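Local atomic coordinates of archaeosine synthase (Pyrobaculum calidifontis, PDB entry 5K0P), a protein that catalyses the final step of archaeosine biosynthesis, using free ammonium to convert the nitrile of preQ0-modified archaeal tRNA into a formamidine. Residues D68-V73 with V82-K87; F30-E35 with K50-Y55; S19-S24 with S88-V93. All coordinates share one frame; numbering follows the deposited sequence.

In the fold
From the N terminus, strand 10-20 leads to Cys21, where contact 3 opens; it closes only when the chain reaches residues 88-93, after passing through both helices and the next two strands of the sheet. Contacts 1 and 2 are nested inside that long loop, one after the other. Contact 2 closes first, joining strand 27-37 to helix 45-53. Contact 1 follows, laying helix 62-77 on strand 81-90, the sheet neighbour of strand 27-37. The two touch through Tyr55 and Asp68, and both lie between the helices and the sheet, whereas contact 3 brings two distant segments together at the active site.

Contact 1: residues D68-V73 with V82-K87; sequences DLLEKV and VKVTVK
Leu69 makes the first apolar touch between helix 62-77 and strand 81-90, a compact case of how a helix is laid on the face of an antiparallel sheet. Its CG stands opposite the backbone N across the CA–CB bond (chi1 -179°), and from there CD2 meets Val84 CG1 at 4.1 Å, the two side chains crossing at about a right angle. Leu70 comes next and shares itself between two strand residues. The base of its side chain and the adjoining backbone receive Val84, whose CG2 lies 3.8 Å from Leu70 CA and 3.9 Å from Leu70 CB. Its far branch reaches along the strand instead, so that Leu70 CD1 rests 3.7 Å from the carbonyl oxygen Val82 O. Val84 thus uses both methyls, CG1 on Leu69 and CG2 on Leu70, and sits against two successive residues of the helix. One turn beyond Leu69, Val73 closes the row with a methyl-to-methyl touch, Val73 CG1 to Val82 CG1 at 4.1 Å. The axes of the two short segments approach to 8.3 Å and run roughly antiparallel, at 148°; in keeping with this, later helix residues meet earlier strand residues. All five touching residues are buried, and dispersion forces carry the interface. Behind it, the strand is hydrogen-bonded through its backbone on both flanks, Val82 and Val84 to strand 93-102, Lys83 and Thr85 to strand 27-37. Met51 of helix 45-53 packs on Leu69 and Val73, so the second helix adjoins the first above the same sheet.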
# COMPACT_ATOMS: atom_id res chain seq x y z
N ASP A 68 14.81 -8.86 -28.57
CA ASP A 68 16.27 -8.90 -28.67
C ASP A 68 16.91 -9.45 -27.39
O ASP A 68 17.81 -10.27 -27.45
CB ASP A 68 16.82 -7.51 -29.00
CG ASP A 68 18.25 -7.56 -29.37
OD1 ASP A 68 18.57 -8.17 -30.39
OD2 ASP A 68 19.05 -7.03 -28.61
N LEU A 69 16.42 -9.00 -26.24
CA LEU A 69 16.94 -9.42 -24.96
C LEU A 69 16.61 -10.92 -24.76
O LEU A 69 17.43 -11.64 -24.25
CB LEU A 69 16.38 -8.52 -23.81
CG LEU A 69 16.86 -8.84 -22.36
CD1 LEU A 69 18.39 -8.80 -22.28
CD2 LEU A 69 16.29 -7.86 -21.32
N LEU A 70 15.45 -11.38 -25.16
CA LEU A 70 15.13 -12.85 -25.16
C LEU A 70 16.12 -13.67 -25.89
O LEU A 70 16.59 -14.76 -25.39
CB LEU A 70 13.75 -13.09 -25.73
CG LEU A 70 13.31 -14.55 -25.63
CD1 LEU A 70 12.01 -14.72 -24.90
CD2 LEU A 70 13.15 -15.10 -27.01
N GLU A 71 16.48 -13.13 -27.07
CA GLU A 71 17.44 -13.79 -27.95
C GLU A 71 18.80 -13.75 -27.30
O GLU A 71 19.47 -14.79 -27.37
CB GLU A 71 17.44 -13.27 -29.39
CG GLU A 71 16.25 -13.77 -30.22
CD GLU A 71 16.06 -15.35 -30.24
OE1 GLU A 71 17.00 -16.20 -30.39
OE2 GLU A 71 14.89 -15.77 -30.10
N LYS A 72 19.17 -12.66 -26.60
CA LYS A 72 20.42 -12.65 -25.87
C LYS A 72 20.51 -13.70 -24.78
O LYS A 72 21.57 -14.38 -24.63
CB LYS A 72 20.67 -11.31 -25.23
CG LYS A 72 21.25 -10.37 -26.25
CD LYS A 72 20.96 -8.95 -25.89
CE LYS A 72 21.50 -8.02 -26.95
NZ LYS A 72 22.70 -7.46 -26.38
N VAL A 73 19.42 -13.83 -24.03
CA VAL A 73 19.39 -14.78 -22.91
C VAL A 73 19.37 -16.22 -23.45
O VAL A 73 20.05 -17.07 -22.91
CB VAL A 73 18.21 -14.54 -21.96
CG1 VAL A 73 18.18 -15.63 -20.86
CG2 VAL A 73 18.31 -13.16 -21.35
N VAL A 82 12.01 -19.13 -21.20
CA VAL A 82 12.42 -17.72 -20.93
C VAL A 82 11.28 -16.82 -21.27
O VAL A 82 10.63 -16.99 -22.33
CB VAL A 82 13.55 -17.21 -21.85
CG1 VAL A 82 14.16 -15.87 -21.38
CG2 VAL A 82 14.64 -18.16 -21.79
N LYS A 83 11.06 -15.83 -20.40
CA LYS A 83 10.14 -14.78 -20.65
C LYS A 83 10.77 -13.47 -20.24
O LYS A 83 11.38 -13.37 -19.17
CB LYS A 83 8.84 -15.00 -19.88
CG LYS A 83 7.81 -13.95 -20.14
CD LYS A 83 6.45 -14.27 -19.55
CE LYS A 83 6.45 -13.98 -18.04
NZ LYS A 83 5.10 -14.07 -17.40
N VAL A 84 10.58 -12.46 -21.11
CA VAL A 84 11.08 -11.13 -20.93
C VAL A 84 9.93 -10.14 -21.00
O VAL A 84 9.20 -10.15 -21.97
CB VAL A 84 12.04 -10.75 -22.05
CG1 VAL A 84 12.53 -9.31 -21.88
CG2 VAL A 84 13.22 -11.72 -22.11
N THR A 85 9.87 -9.21 -20.05
CA THR A 85 8.80 -8.29 -19.96
C THR A 85 9.43 -6.93 -19.77
O THR A 85 10.23 -6.75 -18.83
CB THR A 85 7.82 -8.55 -18.77
OG1 THR A 85 7.16 -9.86 -18.91
CG2 THR A 85 6.71 -7.49 -18.83
N VAL A 86 9.10 -6.03 -20.71
CA VAL A 86 9.60 -4.65 -20.72
C VAL A 86 8.45 -3.71 -20.50
O VAL A 86 7.52 -3.75 -21.29
CB VAL A 86 10.31 -4.34 -22.06
CG1 VAL A 86 10.76 -2.90 -22.10
CG2 VAL A 86 11.44 -5.33 -22.30
N LYS A 87 8.53 -2.88 -19.43
CA LYS A 87 7.47 -1.98 -19.00
C LYS A 87 8.00 -0.57 -19.13
O LYS A 87 9.07 -0.30 -18.63
CB LYS A 87 7.03 -2.20 -17.49
CG LYS A 87 6.69 -3.66 -17.19
CD LYS A 87 6.08 -3.96 -15.78
CE LYS A 87 5.86 -5.48 -15.60
NZ LYS A 87 5.34 -5.76 -14.23

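Contact 2: residues F30-E35 with K50-Y55; sequences FEVSVE and KMVDSY
Val52 sets both methyls against Val32 and one of them, CG1, against Phe30 as well, fastening helix 45-53 to strand 27-37 in the tunnel fold, in which helices cover one face of an antiparallel sheet. The principle is that of a single branched residue spanning two strand positions that point to the same side. Val32 and Val52 reach toward each other tip to tip: Val32 CG1 lies 3.9 Å from Val52 CG2 and 4.0 Å from Val52 CG1, so one methyl meets both branches. The meeting with Phe30 is slighter, Val52 CG1 to Phe30 CE1 at 4.2 Å, the two side chains sliding past each other in opposite directions and the methyl coming obliquely to the ring. With Phe30 CG between its own backbone N and carbonyl carbon (chi1 61°), the ring projects from the strand toward the helix, and Val32 CG1 lies at its edge, in plane. Neighbouring groups hold this first shell. His62, a substrate-binding residue in the site shared between subunits, meets the Phe30 ring edge-to-face, Leu65 also packs on Phe30, and Thr15 of strand 10-20 touches both valines. Farther along, Met51 O accepts twice, from Ser54 N and from Ser54 OG, the latter at a separation so short that its exact value is doubtful. The Tyr55 hydroxyl is hydrogen-bonded to Asp68 OD2 of the following helix, while the Tyr55 ring takes Ser54 OG over the centre of one face, 3.8 Å above the plane.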
# COMPACT_ATOMS: atom_id res chain seq x y z
N PHE A 30 12.91 2.19 -18.90
CA PHE A 30 12.14 1.00 -18.71
C PHE A 30 12.47 0.20 -17.48
O PHE A 30 13.54 0.34 -16.90
CB PHE A 30 12.15 0.06 -19.96
CG PHE A 30 13.49 -0.47 -20.38
CD1 PHE A 30 13.98 -1.58 -19.85
CD2 PHE A 30 14.25 0.21 -21.32
CE1 PHE A 30 15.21 -2.10 -20.24
CE2 PHE A 30 15.48 -0.23 -21.72
CZ PHE A 30 15.98 -1.42 -21.19
N GLU A 31 11.51 -0.66 -17.10
CA GLU A 31 11.77 -1.72 -16.20
C GLU A 31 11.70 -3.06 -16.98
O GLU A 31 10.78 -3.31 -17.71
CB GLU A 31 10.72 -1.62 -15.04
CG GLU A 31 11.07 -2.64 -13.97
CD GLU A 31 9.93 -2.95 -13.02
OE1 GLU A 31 8.95 -3.71 -13.42
OE2 GLU A 31 10.06 -2.47 -11.87
N VAL A 32 12.66 -3.92 -16.79
CA VAL A 32 12.69 -5.21 -17.46
C VAL A 32 12.71 -6.33 -16.45
O VAL A 32 13.46 -6.26 -15.45
CB VAL A 32 13.83 -5.30 -18.46
CG1 VAL A 32 15.22 -5.09 -17.82
CG2 VAL A 32 13.82 -6.66 -19.18
N SER A 33 11.88 -7.33 -16.71
CA SER A 33 11.76 -8.55 -15.85
C SER A 33 12.10 -9.72 -16.77
O SER A 33 11.56 -9.78 -17.84
CB SER A 33 10.33 -8.72 -15.33
OG SER A 33 10.06 -7.69 -14.42
N VAL A 34 13.02 -10.59 -16.34
CA VAL A 34 13.27 -11.84 -17.06
C VAL A 34 13.07 -13.00 -16.14
O VAL A 34 13.52 -13.01 -14.96
CB VAL A 34 14.67 -11.81 -17.69
CG1 VAL A 34 14.99 -13.06 -18.46
CG2 VAL A 34 14.77 -10.58 -18.56
N GLU A 35 12.43 -14.04 -16.67
CA GLU A 35 12.26 -15.25 -15.88
C GLU A 35 12.63 -16.39 -16.76
O GLU A 35 12.33 -16.36 -17.96
CB GLU A 35 10.87 -15.15 -15.28
CG GLU A 35 9.94 -16.23 -15.47
CD GLU A 35 8.52 -15.97 -14.97
OE1 GLU A 35 8.25 -15.07 -14.10
OE2 GLU A 35 7.70 -16.75 -15.50
N LYS A 50 24.89 -6.32 -17.88
CA LYS A 50 25.56 -5.84 -19.16
C LYS A 50 24.57 -5.95 -20.40
O LYS A 50 24.52 -5.08 -21.29
CB LYS A 50 26.90 -6.57 -19.50
CG LYS A 50 27.99 -6.67 -18.43
CD LYS A 50 28.54 -5.36 -17.77
CE LYS A 50 27.95 -4.85 -16.38
NZ LYS A 50 27.61 -5.77 -15.17
N MET A 51 23.84 -7.06 -20.51
CA MET A 51 22.86 -7.19 -21.61
C MET A 51 21.87 -6.02 -21.58
O MET A 51 21.65 -5.35 -22.58
CB MET A 51 22.09 -8.48 -21.50
CG MET A 51 22.89 -9.76 -21.77
SD MET A 51 21.80 -11.18 -21.49
CE MET A 51 22.96 -12.48 -21.87
N VAL A 52 21.37 -5.71 -20.39
CA VAL A 52 20.38 -4.69 -20.27
C VAL A 52 21.04 -3.31 -20.55
O VAL A 52 20.42 -2.51 -21.23
CB VAL A 52 19.73 -4.67 -18.86
CG1 VAL A 52 18.83 -3.49 -18.70
CG2 VAL A 52 18.91 -5.96 -18.64
N ASP A 53 22.20 -3.03 -19.95
CA ASP A 53 22.87 -1.76 -20.20
C ASP A 53 23.31 -1.60 -21.64
O ASP A 53 23.59 -0.51 -22.04
CB ASP A 53 24.08 -1.57 -19.28
CG ASP A 53 23.67 -1.34 -17.84
OD1 ASP A 53 22.52 -0.99 -17.61
OD2 ASP A 53 24.44 -1.54 -16.90
N SER A 54 23.39 -2.68 -22.41
CA SER A 54 23.84 -2.53 -23.79
C SER A 54 22.97 -1.61 -24.59
O SER A 54 23.42 -1.10 -25.61
CB SER A 54 23.95 -3.88 -24.52
OG SER A 54 22.68 -4.49 -24.70
N TYR A 55 21.72 -1.42 -24.19
CA TYR A 55 20.73 -0.63 -24.95
C TYR A 55 20.84 0.90 -24.70
O TYR A 55 20.19 1.70 -25.38
CB TYR A 55 19.29 -1.14 -24.67
CG TYR A 55 19.08 -2.58 -25.05
CD1 TYR A 55 18.96 -2.96 -26.35
CD2 TYR A 55 18.97 -3.58 -24.06
CE1 TYR A 55 18.84 -4.32 -26.68
CE2 TYR A 55 18.88 -4.91 -24.37
CZ TYR A 55 18.78 -5.30 -25.68
OH TYR A 55 18.63 -6.67 -25.98

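Contact 3: residues S19-S24 with S88-V93; sequences SVCPIS and SYYIGV
Cys21 SG and Tyr90 CG each stand anti to the backbone N (chi1 170° and -174°), which sends the sulfur and the phenol toward each other from two segments far apart in the chain, producing a sulfur-aromatic contact in the active site of this tunnel-fold enzyme. The sulfur approaches obliquely: Cys21 SG lies 4.8 Å from the centroid of the Tyr90 ring and 42° off its normal, nearest to the outer end, with Tyr90 CE1 and Tyr90 OH each 4.1 Å away. Ile23 crosses the tyrosine at about a right angle; in the conformer described, Ile23 CG2 comes within 3.9 Å of Tyr90 OH, but the residue has two conformers and this touch is tentative. Such a site illustrates how segments distant in sequence supply its parts. Cys21, which forms the thioimide intermediate, is here linked covalently to the sulfur of a thiocyanate, probably from the crystallisation liquor, and the side chain of Asp28, inferred to be the proton donor or acceptor, comes within about 4 Å (nearest atoms) of that of Cys21. The substrate-binding His62 is held through both ring nitrogens, by Ser19 OG and Ser88 OG, so the two strands meet at one imidazole as well. Tyr90 also packs on the substrate-binding Glu46 of one neighbouring subunit and Thr26 of another, consistent with sites lying between monomers. Tyr90 opens a type I' turn that runs to Val93, with Tyr90 N hydrogen-bonded to Val93 O and Val93 N to Tyr90 O. Within that turn Ile91 CG2 sits over the centre of one ring face, 3.8 Å above the plane of Tyr90.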
# COMPACT_ATOMS: atom_id res chain seq x y z
N SER A 19 16.80 3.03 -23.23
CA SER A 19 17.17 2.99 -24.63
C SER A 19 16.89 4.39 -25.17
O SER A 19 16.60 5.32 -24.38
CB SER A 19 16.36 1.93 -25.34
OG SER A 19 14.95 2.11 -25.20
N VAL A 20 16.94 4.57 -26.47
CA VAL A 20 16.56 5.81 -27.11
C VAL A 20 15.34 5.54 -28.05
O VAL A 20 15.34 4.61 -28.86
CB VAL A 20 17.77 6.44 -27.86
CG1 VAL A 20 17.32 7.75 -28.51
CG2 VAL A 20 18.97 6.64 -26.94
N CYS A 21 14.28 6.32 -27.86
CA CYS A 21 13.06 6.17 -28.63
C CYS A 21 13.35 6.64 -30.09
O CYS A 21 13.78 7.80 -30.28
CB CYS A 21 11.95 7.02 -28.02
SG CYS A 21 10.47 7.15 -29.04
N PRO A 22 13.17 5.74 -31.09
CA PRO A 22 13.52 6.14 -32.47
C PRO A 22 12.68 7.24 -32.98
O PRO A 22 13.17 8.01 -33.79
CB PRO A 22 13.22 4.92 -33.31
CG PRO A 22 13.39 3.79 -32.38
CD PRO A 22 12.94 4.28 -31.02
N ILE A 23 11.43 7.34 -32.54
CA ILE A 23 10.56 8.35 -33.09
C ILE A 23 10.94 9.75 -32.57
O ILE A 23 11.06 10.67 -33.36
CB ILE A 23 9.08 8.02 -32.81
CG1 ILE A 23 8.60 6.89 -33.74
CG2 ILE A 23 8.22 9.27 -33.02
CD1 ILE A 23 8.81 5.47 -33.22
N SER A 24 11.16 9.92 -31.28
CA SER A 24 11.51 11.25 -30.71
C SER A 24 13.00 11.50 -30.41
O SER A 24 13.34 12.57 -29.95
CB SER A 24 10.76 11.40 -29.37
OG SER A 24 11.26 10.50 -28.37
N SER A 88 7.29 0.29 -19.86
CA SER A 88 7.63 1.65 -20.02
C SER A 88 6.35 2.48 -20.12
O SER A 88 5.21 1.92 -20.06
CB SER A 88 8.52 1.85 -21.26
OG SER A 88 7.99 1.10 -22.36
N TYR A 89 6.56 3.79 -20.27
CA TYR A 89 5.51 4.78 -20.18
C TYR A 89 5.79 5.78 -21.29
O TYR A 89 6.87 6.39 -21.34
CB TYR A 89 5.57 5.41 -18.79
CG TYR A 89 4.43 6.32 -18.48
CD1 TYR A 89 3.13 5.86 -18.58
CD2 TYR A 89 4.63 7.64 -18.05
CE1 TYR A 89 2.06 6.67 -18.29
CE2 TYR A 89 3.55 8.47 -17.75
CZ TYR A 89 2.26 7.96 -17.87
OH TYR A 89 1.17 8.68 -17.60
N TYR A 90 4.86 5.89 -22.23
CA TYR A 90 5.04 6.66 -23.45
C TYR A 90 3.72 7.37 -23.75
O TYR A 90 2.67 6.73 -23.73
CB TYR A 90 5.38 5.73 -24.65
CG TYR A 90 5.73 6.54 -25.93
CD1 TYR A 90 6.75 7.53 -25.90
CD2 TYR A 90 5.06 6.33 -27.15
CE1 TYR A 90 7.10 8.27 -27.04
CE2 TYR A 90 5.40 7.05 -28.30
CZ TYR A 90 6.41 8.03 -28.27
OH TYR A 90 6.76 8.76 -29.41
N ILE A 91 3.78 8.68 -24.04
CA ILE A 91 2.61 9.48 -24.33
C ILE A 91 1.43 9.20 -23.44
O ILE A 91 0.33 9.18 -23.89
CB ILE A 91 2.27 9.47 -25.83
CG1 ILE A 91 1.84 8.08 -26.38
CG2 ILE A 91 3.51 10.04 -26.59
CD1 ILE A 91 1.42 8.13 -27.89
N GLY A 92 1.69 9.01 -22.14
CA GLY A 92 0.59 8.78 -21.18
C GLY A 92 0.01 7.38 -21.12
O GLY A 92 -1.07 7.18 -20.45
N VAL A 93 0.69 6.45 -21.81
CA VAL A 93 0.30 5.07 -21.90
C VAL A 93 1.37 4.21 -21.18
O VAL A 93 2.61 4.30 -21.48
CB VAL A 93 0.18 4.58 -23.39
CG1 VAL A 93 -0.23 3.13 -23.44
CG2 VAL A 93 -0.84 5.37 -24.20